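Local coordinates for trichothecene 3-O-acetyltransferase (Gibberella zeae, PDB 2RKV), which transfers an acetyl group from acetyl-CoA to the C3 hydroxyl of trichothecene mycotoxins, at residues 228-233 and 429-434; 274-279 and 438-443. All blocks are in the same frame, centred on the assembly; numbering follows the deposited sequence.

Contact 1. Residues 228-233 and 429-434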
loop_
_atom_site.group_PDB
_atom_site.type_symbol
_atom_site.label_atom_id
_atom_site.label_comp_id
_atom_site.label_asym_id
_atom_site.label_seq_id
_atom_site.Cartn_x
_atom_site.Cartn_y
_atom_site.Cartn_z
ATOM N N SER A 228 -20.873 1.538 10.697
ATOM C CA SER A 228 -20.932 0.306 9.908
ATOM C C SER A 228 -20.358 0.569 8.513
ATOM O O SER A 228 -20.858 1.417 7.772
ATOM C CB SER A 228 -22.366 -0.213 9.816
ATOM O OG SER A 228 -22.420 -1.418 9.071
ATOM N N ALA A 229 -19.294 -0.155 8.172
ATOM C CA ALA A 229 -18.554 0.096 6.934
ATOM C C ALA A 229 -18.175 -1.210 6.242
ATOM O O ALA A 229 -18.335 -2.292 6.812
ATOM C CB ALA A 229 -17.316 0.930 7.229
ATOM N N SER A 230 -17.686 -1.107 5.008
ATOM C CA SER A 230 -17.249 -2.284 4.271
ATOM C C SER A 230 -16.115 -1.964 3.300
ATOM O O SER A 230 -15.785 -0.797 3.092
ATOM C CB SER A 230 -18.424 -2.929 3.523
ATOM O OG SER A 230 -18.757 -2.215 2.344
ATOM N N TRP A 231 -15.533 -3.023 2.736
ATOM C CA TRP A 231 -14.544 -2.954 1.656
ATOM C C TRP A 231 -15.178 -3.467 0.363
ATOM O O TRP A 231 -15.978 -4.405 0.386
ATOM C CB TRP A 231 -13.350 -3.860 1.984
ATOM C CG TRP A 231 -12.297 -3.257 2.861
ATOM C CD1 TRP A 231 -12.043 -3.553 4.171
ATOM C CD2 TRP A 231 -11.331 -2.272 2.474
ATOM N NE1 TRP A 231 -10.991 -2.798 4.629
ATOM C CE2 TRP A 231 -10.526 -2.011 3.605
ATOM C CE3 TRP A 231 -11.061 -1.592 1.273
ATOM C CZ2 TRP A 231 -9.477 -1.080 3.581
ATOM C CZ3 TRP A 231 -10.019 -0.660 1.247
ATOM C CH2 TRP A 231 -9.240 -0.416 2.399
ATOM N N ALA A 232 -14.792 -2.886 -0.769
ATOM C CA ALA A 232 -15.174 -3.410 -2.072
ATOM C C ALA A 232 -14.156 -3.034 -3.138
ATOM O O ALA A 232 -13.600 -1.924 -3.114
ATOM C CB ALA A 232 -16.558 -2.903 -2.484
ATOM N N PHE A 233 -13.929 -3.933 -4.085
ATOM C CA PHE A 233 -13.193 -3.617 -5.267
ATOM C C PHE A 233 -14.175 -3.116 -6.308
ATOM O O PHE A 233 -15.264 -3.605 -6.422
ATOM C CB PHE A 233 -12.565 -4.850 -5.899
ATOM C CG PHE A 233 -11.329 -5.406 -5.186
ATOM C CD1 PHE A 233 -11.024 -6.730 -5.299
ATOM C CD2 PHE A 233 -10.509 -4.623 -4.418
ATOM C CE1 PHE A 233 -9.950 -7.266 -4.679
ATOM C CE2 PHE A 233 -9.427 -5.159 -3.823
ATOM C CZ PHE A 233 -9.157 -6.473 -3.941
ATOM N N LEU A 429 -15.713 2.338 2.828
ATOM C CA LEU A 429 -16.640 3.438 3.064
ATOM C C LEU A 429 -17.729 2.994 4.029
ATOM O O LEU A 429 -18.048 1.805 4.109
ATOM C CB LEU A 429 -17.283 3.866 1.742
ATOM C CG LEU A 429 -16.437 4.542 0.654
ATOM C CD1 LEU A 429 -17.250 4.641 -0.637
ATOM C CD2 LEU A 429 -15.913 5.916 1.082
ATOM N N ARG A 430 -18.311 3.950 4.746
ATOM C CA ARG A 430 -19.479 3.633 5.559
ATOM C C ARG A 430 -20.635 3.200 4.660
ATOM O O ARG A 430 -20.734 3.623 3.497
ATOM C CB ARG A 430 -19.848 4.782 6.509
ATOM C CG ARG A 430 -20.521 6.001 5.872
ATOM C CD ARG A 430 -20.946 7.005 6.953
ATOM N NE ARG A 430 -19.785 7.549 7.651
ATOM C CZ ARG A 430 -19.816 8.239 8.784
ATOM N NH1 ARG A 430 -20.971 8.496 9.391
ATOM N NH2 ARG A 430 -18.682 8.672 9.321
ATOM N N ASP A 431 -21.492 2.327 5.189
ATOM C CA ASP A 431 -22.531 1.677 4.391
ATOM C C ASP A 431 -23.359 2.646 3.549
ATOM O O ASP A 431 -23.625 2.383 2.374
ATOM C CB ASP A 431 -23.454 0.847 5.285
ATOM C CG ASP A 431 -22.793 -0.422 5.803
ATOM O OD1 ASP A 431 -21.678 -0.769 5.354
ATOM O OD2 ASP A 431 -23.406 -1.082 6.672
ATOM N N GLU A 432 -23.766 3.767 4.134
ATOM C CA GLU A 432 -24.651 4.668 3.398
ATOM C C GLU A 432 -23.962 5.321 2.198
ATOM O O GLU A 432 -24.593 5.526 1.168
ATOM C CB GLU A 432 -25.350 5.683 4.310
ATOM C CG GLU A 432 -24.464 6.662 5.040
ATOM C CD GLU A 432 -25.254 7.493 6.036
ATOM O OE1 GLU A 432 -25.036 7.318 7.249
ATOM O OE2 GLU A 432 -26.104 8.303 5.606
ATOM N N ASP A 433 -22.664 5.607 2.341
ATOM C CA ASP A 433 -21.821 6.068 1.233
ATOM C C ASP A 433 -21.610 4.985 0.179
ATOM O O ASP A 433 -21.768 5.232 -1.015
ATOM C CB ASP A 433 -20.459 6.529 1.758
ATOM C CG ASP A 433 -20.524 7.858 2.486
ATOM O OD1 ASP A 433 -21.612 8.481 2.543
ATOM O OD2 ASP A 433 -19.479 8.280 3.012
ATOM N N MET A 434 -21.242 3.785 0.623
ATOM C CA MET A 434 -21.034 2.675 -0.302
ATOM C C MET A 434 -22.290 2.355 -1.116
ATOM O O MET A 434 -22.209 2.168 -2.333
ATOM C CB MET A 434 -20.533 1.429 0.437
ATOM C CG MET A 434 -20.125 0.291 -0.489
ATOM S SD MET A 434 -18.542 0.601 -1.320
ATOM C CE MET A 434 -17.405 0.195 0.006
HETATM O O HOH W 1 -21.288 -3.171 6.933
HETATM O O HOH W 2 -20.088 -0.129 3.276
#
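Ser228 and Asp431 meet where strand 423-430 gives way to helix 431-439. The aspartate can be followed outward. Its CB lies 3.6 Å from Ser228 O. With chi1 at -72°, CG turns away from its own carbonyl carbon and lies beside that same serine oxygen. OD1 then reaches 3.6 Å from Ala229 CA and accepts a hydrogen bond from a water. OD2 accepts from the serine hydroxyl, with Ser228 OG 2.6 Å from Asp431 OD2. The hydroxyl comes from above the carboxylate plane, 50° out of it. One aspartate thus holds the serine twice, because Asp431 N also donates to Ser228 O at 2.8 Å.

Inside the strands the pairing is regular. Ala229 and Arg430 form an antiparallel non-hydrogen-bonded pair. Ser230 and Leu429 form the next, hydrogen-bonded pair. This joins strand 229-236 to strand 423-430 in the mixed sheet of the C-terminal half of this BAHD acyltransferase. Arg430 is the N-cap residue of the helix, and its NE leads off to a salt bridge with Glu409.

The same water ties Ser230 OG, Leu429 O and Asp431 OD1 together. It accepts from Ser230 OG and donates to the other two oxygens. Met434, one turn into the helix, bends back over the face of the sheet that carries Ser230 and Ala232. Its CG is anti to the backbone N (chi1 -173°), and bends at chi2 and chi3 bring the methyl round. Met434 CE ends 3.6 Å from Ser230 OG and 4.1 Å from Ala232 CB. On the other face Trp231 packs on Leu411 and Tyr413, and its NE1 donates to Glu406 O.

Contact 2. Residues 274-279 and 438-443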
loop_
_atom_site.group_PDB
_atom_site.type_symbol
_atom_site.label_atom_id
_atom_site.label_comp_id
_atom_site.label_asym_id
_atom_site.label_seq_id
_atom_site.Cartn_x
_atom_site.Cartn_y
_atom_site.Cartn_z
ATOM N N SER A 274 -17.397 12.705 -2.658
ATOM C CA SER A 274 -17.909 13.987 -2.180
ATOM C C SER A 274 -19.360 14.165 -2.603
ATOM O O SER A 274 -20.196 14.558 -1.788
ATOM C CB SER A 274 -17.031 15.148 -2.650
ATOM O OG SER A 274 -15.725 15.026 -2.104
ATOM N N ARG A 275 -19.653 13.838 -3.861
ATOM C CA ARG A 275 -21.022 13.875 -4.389
ATOM C C ARG A 275 -22.004 13.049 -3.543
ATOM O O ARG A 275 -23.027 13.578 -3.106
ATOM C CB ARG A 275 -21.058 13.422 -5.852
ATOM C CG ARG A 275 -22.469 13.381 -6.464
ATOM C CD ARG A 275 -22.442 13.132 -7.976
ATOM N NE ARG A 275 -21.898 11.815 -8.319
ATOM C CZ ARG A 275 -20.660 11.602 -8.768
ATOM N NH1 ARG A 275 -20.257 10.364 -9.046
ATOM N NH2 ARG A 275 -19.818 12.619 -8.932
ATOM N N VAL A 276 -21.702 11.768 -3.303
ATOM C CA VAL A 276 -22.630 10.937 -2.511
ATOM C C VAL A 276 -22.724 11.407 -1.056
ATOM O O VAL A 276 -23.778 11.278 -0.425
ATOM C CB VAL A 276 -22.351 9.402 -2.591
ATOM C CG1 VAL A 276 -22.317 8.929 -4.044
ATOM C CG2 VAL A 276 -21.071 9.040 -1.864
ATOM N N ARG A 277 -21.632 11.964 -0.537
ATOM C CA ARG A 277 -21.607 12.459 0.836
ATOM C C ARG A 277 -22.506 13.684 1.040
ATOM O O ARG A 277 -22.931 13.954 2.161
ATOM C CB ARG A 277 -20.175 12.727 1.305
ATOM C CG ARG A 277 -19.450 11.431 1.649
ATOM C CD ARG A 277 -17.954 11.583 1.782
ATOM N NE ARG A 277 -17.382 10.325 2.265
ATOM C CZ ARG A 277 -16.087 10.096 2.455
ATOM N NH1 ARG A 277 -15.181 11.033 2.182
ATOM N NH2 ARG A 277 -15.700 8.911 2.914
ATOM N N LEU A 278 -22.790 14.405 -0.046
ATOM C CA LEU A 278 -23.725 15.534 -0.012
ATOM C C LEU A 278 -25.107 15.116 0.476
ATOM O O LEU A 278 -25.877 15.948 0.970
ATOM C CB LEU A 278 -23.855 16.174 -1.395
ATOM C CG LEU A 278 -22.724 17.091 -1.860
ATOM C CD1 LEU A 278 -22.872 17.360 -3.349
ATOM C CD2 LEU A 278 -22.702 18.398 -1.065
ATOM N N GLU A 279 -25.416 13.828 0.331
ATOM C CA GLU A 279 -26.692 13.278 0.791
ATOM C C GLU A 279 -26.784 13.144 2.312
ATOM O O GLU A 279 -27.875 12.941 2.850
ATOM C CB GLU A 279 -26.987 11.941 0.104
ATOM C CG GLU A 279 -27.086 12.023 -1.417
ATOM C CD GLU A 279 -28.092 13.067 -1.896
ATOM O OE1 GLU A 279 -29.245 13.058 -1.410
ATOM O OE2 GLU A 279 -27.730 13.896 -2.760
ATOM N N LYS A 438 -22.654 2.876 -5.215
ATOM C CA LYS A 438 -22.942 1.751 -6.092
ATOM C C LYS A 438 -24.150 2.002 -6.992
ATOM O O LYS A 438 -24.266 1.405 -8.060
ATOM C CB LYS A 438 -23.148 0.473 -5.267
ATOM C CG LYS A 438 -21.858 -0.081 -4.663
ATOM C CD LYS A 438 -22.123 -1.118 -3.576
ATOM C CE LYS A 438 -22.852 -2.335 -4.124
ATOM N NZ LYS A 438 -23.124 -3.333 -3.054
ATOM N N ALA A 439 -25.042 2.888 -6.548
ATOM C CA ALA A 439 -26.262 3.220 -7.287
ATOM C C ALA A 439 -26.141 4.534 -8.063
ATOM O O ALA A 439 -27.052 4.896 -8.815
ATOM C CB ALA A 439 -27.459 3.259 -6.342
ATOM N N ASP A 440 -25.016 5.230 -7.893
ATOM C CA ASP A 440 -24.782 6.525 -8.546
ATOM C C ASP A 440 -24.391 6.354 -10.020
ATOM O O ASP A 440 -23.353 5.755 -10.324
ATOM C CB ASP A 440 -23.721 7.311 -7.764
ATOM C CG ASP A 440 -23.429 8.687 -8.359
ATOM O OD1 ASP A 440 -22.873 8.758 -9.473
ATOM O OD2 ASP A 440 -23.715 9.698 -7.691
ATOM N N LYS A 441 -25.201 6.917 -10.922
ATOM C CA LYS A 441 -25.007 6.731 -12.366
ATOM C C LYS A 441 -23.735 7.379 -12.925
ATOM O O LYS A 441 -23.172 6.895 -13.912
ATOM C CB LYS A 441 -26.242 7.191 -13.160
ATOM C CG LYS A 441 -26.440 8.699 -13.241
ATOM N N GLU A 442 -23.284 8.470 -12.311
ATOM C CA GLU A 442 -22.046 9.119 -12.754
ATOM C C GLU A 442 -20.831 8.246 -12.390
ATOM O O GLU A 442 -19.839 8.207 -13.121
ATOM C CB GLU A 442 -21.919 10.534 -12.184
ATOM C CG GLU A 442 -22.902 11.539 -12.830
ATOM C CD GLU A 442 -22.872 12.916 -12.181
ATOM O OE1 GLU A 442 -22.255 13.835 -12.761
ATOM O OE2 GLU A 442 -23.462 13.084 -11.093
ATOM N N TRP A 443 -20.944 7.538 -11.270
ATOM C CA TRP A 443 -19.925 6.584 -10.821
ATOM C C TRP A 443 -19.944 5.303 -11.654
ATOM O O TRP A 443 -18.920 4.898 -12.199
ATOM C CB TRP A 443 -20.127 6.281 -9.330
ATOM C CG TRP A 443 -19.284 5.150 -8.769
ATOM C CD1 TRP A 443 -19.694 3.862 -8.529
ATOM C CD2 TRP A 443 -17.905 5.214 -8.365
ATOM N NE1 TRP A 443 -18.658 3.126 -8.000
ATOM C CE2 TRP A 443 -17.549 3.928 -7.888
ATOM C CE3 TRP A 443 -16.938 6.230 -8.359
ATOM C CZ2 TRP A 443 -16.261 3.630 -7.410
ATOM C CZ3 TRP A 443 -15.648 5.933 -7.878
ATOM C CH2 TRP A 443 -15.329 4.642 -7.412
#
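One carboxylate here does two jobs: Asp440 caps the helix that follows it and also takes both ends of a side-on grip from Arg275. It is the N-cap residue of helix 441-444. Asp440 OD1 accepts from Trp443 N at 2.9 Å, and more weakly from Glu442 N. The contact links the C-terminal part of helix 261-277 to the turn between helices 431-439 and 441-444. Arg275, Asp440 and Glu442 make a salt-bridge network there.

The grip uses NE and NH1. Arg275 NE lies 2.9 Å from Asp440 OD2. This bond is nearly straight (169°) and lies close to the guanidinium plane. It meets the oxygen on its syn side. The second bond is more bent. Arg275 NH1 is 3.1 Å from Asp440 OD1 and approaches from above the carboxylate plane. The two flat groups are twisted, with their planes 46° apart. The arginine chain runs extended from the helix and then bends at chi3 (64°), which turns the NE edge to the aspartate. OD1 is thus shared by the guanidinium and the helix start, and both would probably stabilise its negative charge.

Glu442 OE2 lies over one face of the guanidinium, well out of its plane, so the attraction is of charges only. Glu442 CB lies over a face too, toward the rim. Val276 CG1 touches Asp440 OD2 at 4.0 Å, and the side chain also packs on Arg436 and Leu437. Trp443 turns its ring away, edge-to-face with Phe234. The CD methylene of Arg275 sits 3.3 Å from Glu442 OE2.

How the contacts relate
Contacts 1 and 2 share helix 431-439: contact 1 holds its start against the sheet, and contact 2 lies at its far end. Their centres are 13 Å apart. A direct salt bridge joins them, with Asp433 OD2 of contact 1 at 3.0 Å from Arg277 NE of contact 2. Leu429 CD2 also packs 3.5 Å from Arg277 NH2. Along the chain the four segments alternate. In contact 1 the side chain of Trp231 is about 7 Å from the bound T-2 toxin and about 13 Å from coenzyme A, nearest atoms in both cases. Its neighbours Leu411 and Tyr413 line the toxin pocket.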